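Local coordinates for protein putative tryptophan halogenase (Xanthomonas campestris pv. campestris, PDB 6Y1W) that probably acts as a flavin-dependent halogenase, using FAD in a monooxygenase-like reaction, at residues I277-Q280 with H281-G284; Q79-A83 with T84-F88. All blocks are in the same frame, centred on the assembly; numbering follows the deposited sequence.

Interaction 1. Residues I277-Q280 with H281-G284; sequences IPLQ and HRVG. With BUD ((2S,3S)-butane-2,3-diol), chain L.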
loop_
_atom_site.group_PDB
_atom_site.type_symbol
_atom_site.label_atom_id
_atom_site.label_comp_id
_atom_site.label_asym_id
_atom_site.label_seq_id
_atom_site.Cartn_x
_atom_site.Cartn_y
_atom_site.Cartn_z
ATOM N N ILE A 277 19.736 -25.157 -4.692
ATOM C CA ILE A 277 18.401 -25.231 -4.115
ATOM C C ILE A 277 18.169 -26.640 -3.577
ATOM O O ILE A 277 18.217 -27.601 -4.346
ATOM C CB ILE A 277 17.348 -24.889 -5.185
ATOM C CG1 ILE A 277 17.388 -23.382 -5.499
ATOM C CG2 ILE A 277 15.933 -25.352 -4.779
ATOM C CD1 ILE A 277 16.585 -23.077 -6.787
ATOM N N PRO A 278 17.931 -26.826 -2.261
ATOM C CA PRO A 278 17.776 -28.184 -1.732
ATOM C C PRO A 278 16.358 -28.706 -1.853
ATOM O O PRO A 278 15.411 -28.047 -1.399
ATOM C CB PRO A 278 18.165 -28.024 -0.253
ATOM C CG PRO A 278 17.608 -26.652 0.097
ATOM C CD PRO A 278 17.942 -25.819 -1.171
ATOM N N LEU A 279 16.202 -29.913 -2.416
ATOM C CA LEU A 279 14.951 -30.665 -2.370
ATOM C C LEU A 279 15.129 -31.827 -1.388
ATOM O O LEU A 279 16.204 -32.001 -0.795
ATOM C CB LEU A 279 14.559 -31.146 -3.770
ATOM C CG LEU A 279 14.309 -29.979 -4.737
ATOM C CD1 LEU A 279 13.959 -30.550 -6.118
ATOM C CD2 LEU A 279 13.209 -29.036 -4.251
ATOM N N GLN A 280 14.069 -32.613 -1.182
ATOM C CA GLN A 280 14.178 -33.617 -0.112
ATOM C C GLN A 280 15.205 -34.699 -0.424
ATOM O O GLN A 280 15.833 -35.231 0.511
ATOM C CB GLN A 280 12.810 -34.252 0.153
ATOM C CG GLN A 280 11.904 -33.313 0.961
ATOM C CD GLN A 280 10.685 -34.022 1.578
ATOM O OE1 GLN A 280 10.760 -35.192 2.007
ATOM N NE2 GLN A 280 9.557 -33.310 1.632
ATOM N N HIS A 281 15.444 -35.007 -1.711
ATOM C CA HIS A 281 16.339 -36.112 -2.049
ATOM C C HIS A 281 17.289 -35.786 -3.167
ATOM O O HIS A 281 17.854 -36.717 -3.762
ATOM C CB HIS A 281 15.547 -37.375 -2.416
ATOM C CG HIS A 281 14.663 -37.827 -1.300
ATOM N ND1 HIS A 281 15.145 -38.491 -0.179
ATOM C CD2 HIS A 281 13.331 -37.707 -1.127
ATOM C CE1 HIS A 281 14.136 -38.736 0.642
ATOM N NE2 HIS A 281 13.024 -38.291 0.080
ATOM N N ARG A 282 17.428 -34.508 -3.528
ATOM C CA ARG A 282 18.415 -34.080 -4.511
ATOM C C ARG A 282 18.602 -32.574 -4.345
ATOM O O ARG A 282 17.932 -31.931 -3.528
ATOM C CB ARG A 282 17.977 -34.447 -5.932
ATOM C CG ARG A 282 16.888 -33.539 -6.458
ATOM C CD ARG A 282 16.591 -33.837 -7.951
ATOM N NE ARG A 282 15.943 -32.706 -8.617
ATOM C CZ ARG A 282 14.622 -32.617 -8.790
ATOM N NH1 ARG A 282 13.838 -33.589 -8.348
ATOM N NH2 ARG A 282 14.093 -31.557 -9.413
ATOM N N VAL A 283 19.506 -32.018 -5.149
ATOM C CA VAL A 283 19.819 -30.593 -5.102
ATOM C C VAL A 283 19.767 -30.025 -6.513
ATOM O O VAL A 283 20.289 -30.639 -7.452
ATOM C CB VAL A 283 21.209 -30.405 -4.468
ATOM C CG1 VAL A 283 21.684 -28.950 -4.594
ATOM C CG2 VAL A 283 21.159 -30.847 -2.994
ATOM N N GLY A 284 19.105 -28.870 -6.681
ATOM C CA GLY A 284 19.111 -28.178 -7.956
ATOM C C GLY A 284 20.240 -27.158 -8.014
ATOM O O GLY A 284 20.532 -26.492 -7.037
HETATM C C1 BUD L . 14.771 -35.911 -13.964
HETATM O O1 BUD L . 13.237 -37.131 -12.575
HETATM C C2 BUD L . 14.580 -36.698 -12.675
HETATM O O2 BUD L . 14.856 -36.606 -10.321
HETATM C C3 BUD L . 14.891 -35.819 -11.474
HETATM C C4 BUD L . 16.316 -35.294 -11.608
#
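The tight turn of a beta hairpin, joining strands 272-278 and 283-289 of a mixed sheet, brings Leu-279 against Arg-282. Antiparallel pairing of Ile-277 with Gly-284 carries two backbone bonds, Ile-277 N to Gly-284 O and Gly-284 N to Ile-277 O, each 2.8 Å. Beyond the non-hydrogen-bonded pair Pro-278 and Val-283, Leu-279 N donates to Arg-282 O at 2.9 Å and closes the turn, with Gln-280 and His-281 at its corners. Set between backbone N and carbonyl carbon (chi1 76°), Arg-282 CG starts an extended chain that runs alongside Leu-279, pointing the same way, and brings the guanidinium under CD1 of Leu-279, which sits over its centre, 3.4 Å from Arg-282 CZ. Across the opposite face lies a bound butanediol, displaced toward the rim, with its C3 4.2 Å from Arg-282 CZ; its O2 stays 3.7 Å from Arg-282 NH1, a contact rather than a bond. At the tip, the His-281 ring lays one face on the Gln-280 carbonyl carbon, CG to C 3.3 Å, while His-281 NE2 bonds to Ala-502 O and Gln-280 OE1 to Ala-502 N. A salt bridge from NH2 to Asp-166 and a bond from NE to Gln-253 fix the rotation of the guanidinium, leaving Leu-279 carbon on one face and butanediol, mostly carbon, on the other, which may strengthen the pull of Asp-166 on the cation.

Interaction 2. Residues Q79-A83 with T84-F88; sequences QFMAA and TQATF
Met-81 O receives two backbone donors from opposite faces of its carbonyl plane, Ala-86 N at 2.9 Å and nearly straight (175°), and Thr-84 N at 3.2 Å from well above the plane, as the chain leaves helix 77-83. Gln-85 adopts a left-handed conformation (phi 57°) within the turn spanned by the Ala-86 N to Met-81 O bond, which runs from residue i+5 back to i. The Thr-84 hydroxyl folds back on the helix as well: OG1 donates to Phe-80 O at 2.9 Å, and the same atom meets the Phe-80 ring obliquely. One water joins the two segments, giving a proton to Ala-82 O and accepting from Gln-85 NE2 at 2.9 Å; that amide also donates to Pro-503 O. This turn delivers the chain from the helix into strand 87-89, an edge of a three-stranded antiparallel sheet that holds Lys-89, the predicted active-site residue. Alongside, Met-81 CB rests 3.9 Å from Ala-86 CB. Further out the thioether crosses Phe-88 at about a right angle in a Met-aromatic contact. A bend at chi3 (72°) sets methyl CE over the ring centre, a CH-pi contact 3.6 Å from the Phe-88 centroid, while SD approaches the ring obliquely, 3.4 Å from Phe-88 CZ. Phe-88 also stacks with Phe-151 and meets Tyr-161 edge-to-face, and Phe-80 makes edge-to-face contacts with His-70 and Tyr-163.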
loop_
_atom_site.group_PDB
_atom_site.type_symbol
_atom_site.label_atom_id
_atom_site.label_comp_id
_atom_site.label_asym_id
_atom_site.label_seq_id
_atom_site.Cartn_x
_atom_site.Cartn_y
_atom_site.Cartn_z
ATOM N N GLN A 79 0.530 -31.987 2.214
ATOM C CA GLN A 79 0.270 -32.829 1.049
ATOM C C GLN A 79 0.979 -32.290 -0.184
ATOM O O GLN A 79 1.645 -33.035 -0.919
ATOM C CB GLN A 79 -1.245 -32.907 0.837
ATOM C CG GLN A 79 -1.751 -33.572 -0.398
ATOM C CD GLN A 79 -3.239 -33.235 -0.585
ATOM O OE1 GLN A 79 -3.680 -32.890 -1.676
ATOM N NE2 GLN A 79 -3.997 -33.284 0.508
ATOM N N PHE A 80 0.878 -30.968 -0.391
ATOM C CA PHE A 80 1.580 -30.318 -1.492
ATOM C C PHE A 80 3.096 -30.539 -1.394
ATOM O O PHE A 80 3.747 -30.852 -2.391
ATOM C CB PHE A 80 1.217 -28.817 -1.477
ATOM C CG PHE A 80 2.368 -27.918 -1.845
ATOM C CD1 PHE A 80 2.870 -27.921 -3.163
ATOM C CD2 PHE A 80 2.952 -27.094 -0.896
ATOM C CE1 PHE A 80 3.946 -27.112 -3.515
ATOM C CE2 PHE A 80 4.037 -26.275 -1.241
ATOM C CZ PHE A 80 4.537 -26.304 -2.523
ATOM N N MET A 81 3.680 -30.371 -0.190
ATOM C CA MET A 81 5.136 -30.487 -0.055
ATOM C C MET A 81 5.610 -31.921 -0.299
ATOM O O MET A 81 6.616 -32.158 -0.989
ATOM C CB MET A 81 5.566 -30.006 1.329
ATOM C CG MET A 81 5.447 -28.489 1.492
ATOM S SD MET A 81 6.166 -27.908 3.039
ATOM C CE MET A 81 7.953 -28.103 2.710
ATOM N N ALA A 82 4.898 -32.897 0.266
ATOM C CA ALA A 82 5.286 -34.284 0.040
ATOM C C ALA A 82 5.175 -34.649 -1.432
ATOM O O ALA A 82 5.999 -35.406 -1.946
ATOM C CB ALA A 82 4.387 -35.215 0.854
ATOM N N ALA A 83 4.187 -34.088 -2.130
ATOM C CA ALA A 83 3.989 -34.401 -3.534
ATOM C C ALA A 83 4.989 -33.717 -4.450
ATOM O O ALA A 83 5.133 -34.155 -5.594
ATOM C CB ALA A 83 2.582 -33.969 -3.975
ATOM N N THR A 84 5.720 -32.704 -3.969
ATOM C CA THR A 84 6.607 -31.947 -4.838
ATOM C C THR A 84 8.046 -32.024 -4.362
ATOM O O THR A 84 8.868 -31.219 -4.789
ATOM C CB THR A 84 6.155 -30.484 -4.950
ATOM O OG1 THR A 84 6.151 -29.891 -3.666
ATOM C CG2 THR A 84 4.722 -30.400 -5.574
ATOM N N GLN A 85 8.373 -33.011 -3.510
ATOM C CA GLN A 85 9.731 -33.180 -2.964
ATOM C C GLN A 85 10.211 -31.922 -2.234
ATOM O O GLN A 85 11.430 -31.647 -2.174
ATOM C CB GLN A 85 10.739 -33.595 -4.049
ATOM C CG GLN A 85 10.373 -34.934 -4.731
ATOM C CD GLN A 85 10.790 -36.112 -3.867
ATOM O OE1 GLN A 85 11.823 -36.073 -3.181
ATOM N NE2 GLN A 85 9.957 -37.166 -3.871
ATOM N N ALA A 86 9.275 -31.170 -1.627
ATOM C CA ALA A 86 9.595 -29.800 -1.224
ATOM C C ALA A 86 10.297 -29.713 0.124
ATOM O O ALA A 86 10.124 -30.561 0.999
ATOM C CB ALA A 86 8.330 -28.936 -1.170
ATOM N N THR A 87 11.089 -28.646 0.297
ATOM C CA THR A 87 11.678 -28.319 1.592
ATOM C C THR A 87 11.307 -26.887 1.955
ATOM O O THR A 87 10.740 -26.147 1.146
ATOM C CB THR A 87 13.224 -28.476 1.592
ATOM O OG1 THR A 87 13.798 -27.518 0.692
ATOM C CG2 THR A 87 13.658 -29.923 1.130
ATOM N N PHE A 88 11.652 -26.480 3.166
ATOM C CA PHE A 88 11.356 -25.117 3.582
ATOM C C PHE A 88 12.490 -24.159 3.237
ATOM O O PHE A 88 13.672 -24.535 3.192
ATOM C CB PHE A 88 11.065 -25.064 5.092
ATOM C CG PHE A 88 9.792 -25.758 5.467
ATOM C CD1 PHE A 88 8.550 -25.112 5.288
ATOM C CD2 PHE A 88 9.798 -27.053 5.957
ATOM C CE1 PHE A 88 7.353 -25.752 5.590
ATOM C CE2 PHE A 88 8.582 -27.699 6.260
ATOM C CZ PHE A 88 7.375 -27.049 6.077
HETATM O O HOH W 1 7.219 -36.241 -4.137
#

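Interactions 1 and 2 are both largely buried turns, their centres about 11 Å apart, and they touch directly. Thr-87 OG1 lies 2.7 Å from Pro-278 O and Gln-280 NE2 lies 2.9 Å from Ala-86 O, both probable hydrogen bonds, so the end of the hairpin is tied to the turn and strand that follow helix 77-83. Each turn has a partly exposed glutamine, Gln-280 or Gln-85, reaching the C-terminal residues around Ala-502 and Pro-503. The elements differ: 277-284 links two strands and surrounds a cation with carbon and carboxylate, whereas 79-88 links helix to strand, combining backbone and hydroxyl bonds with sulfur, methyl and aromatic packing. His-164 of strand 162-166 touches both.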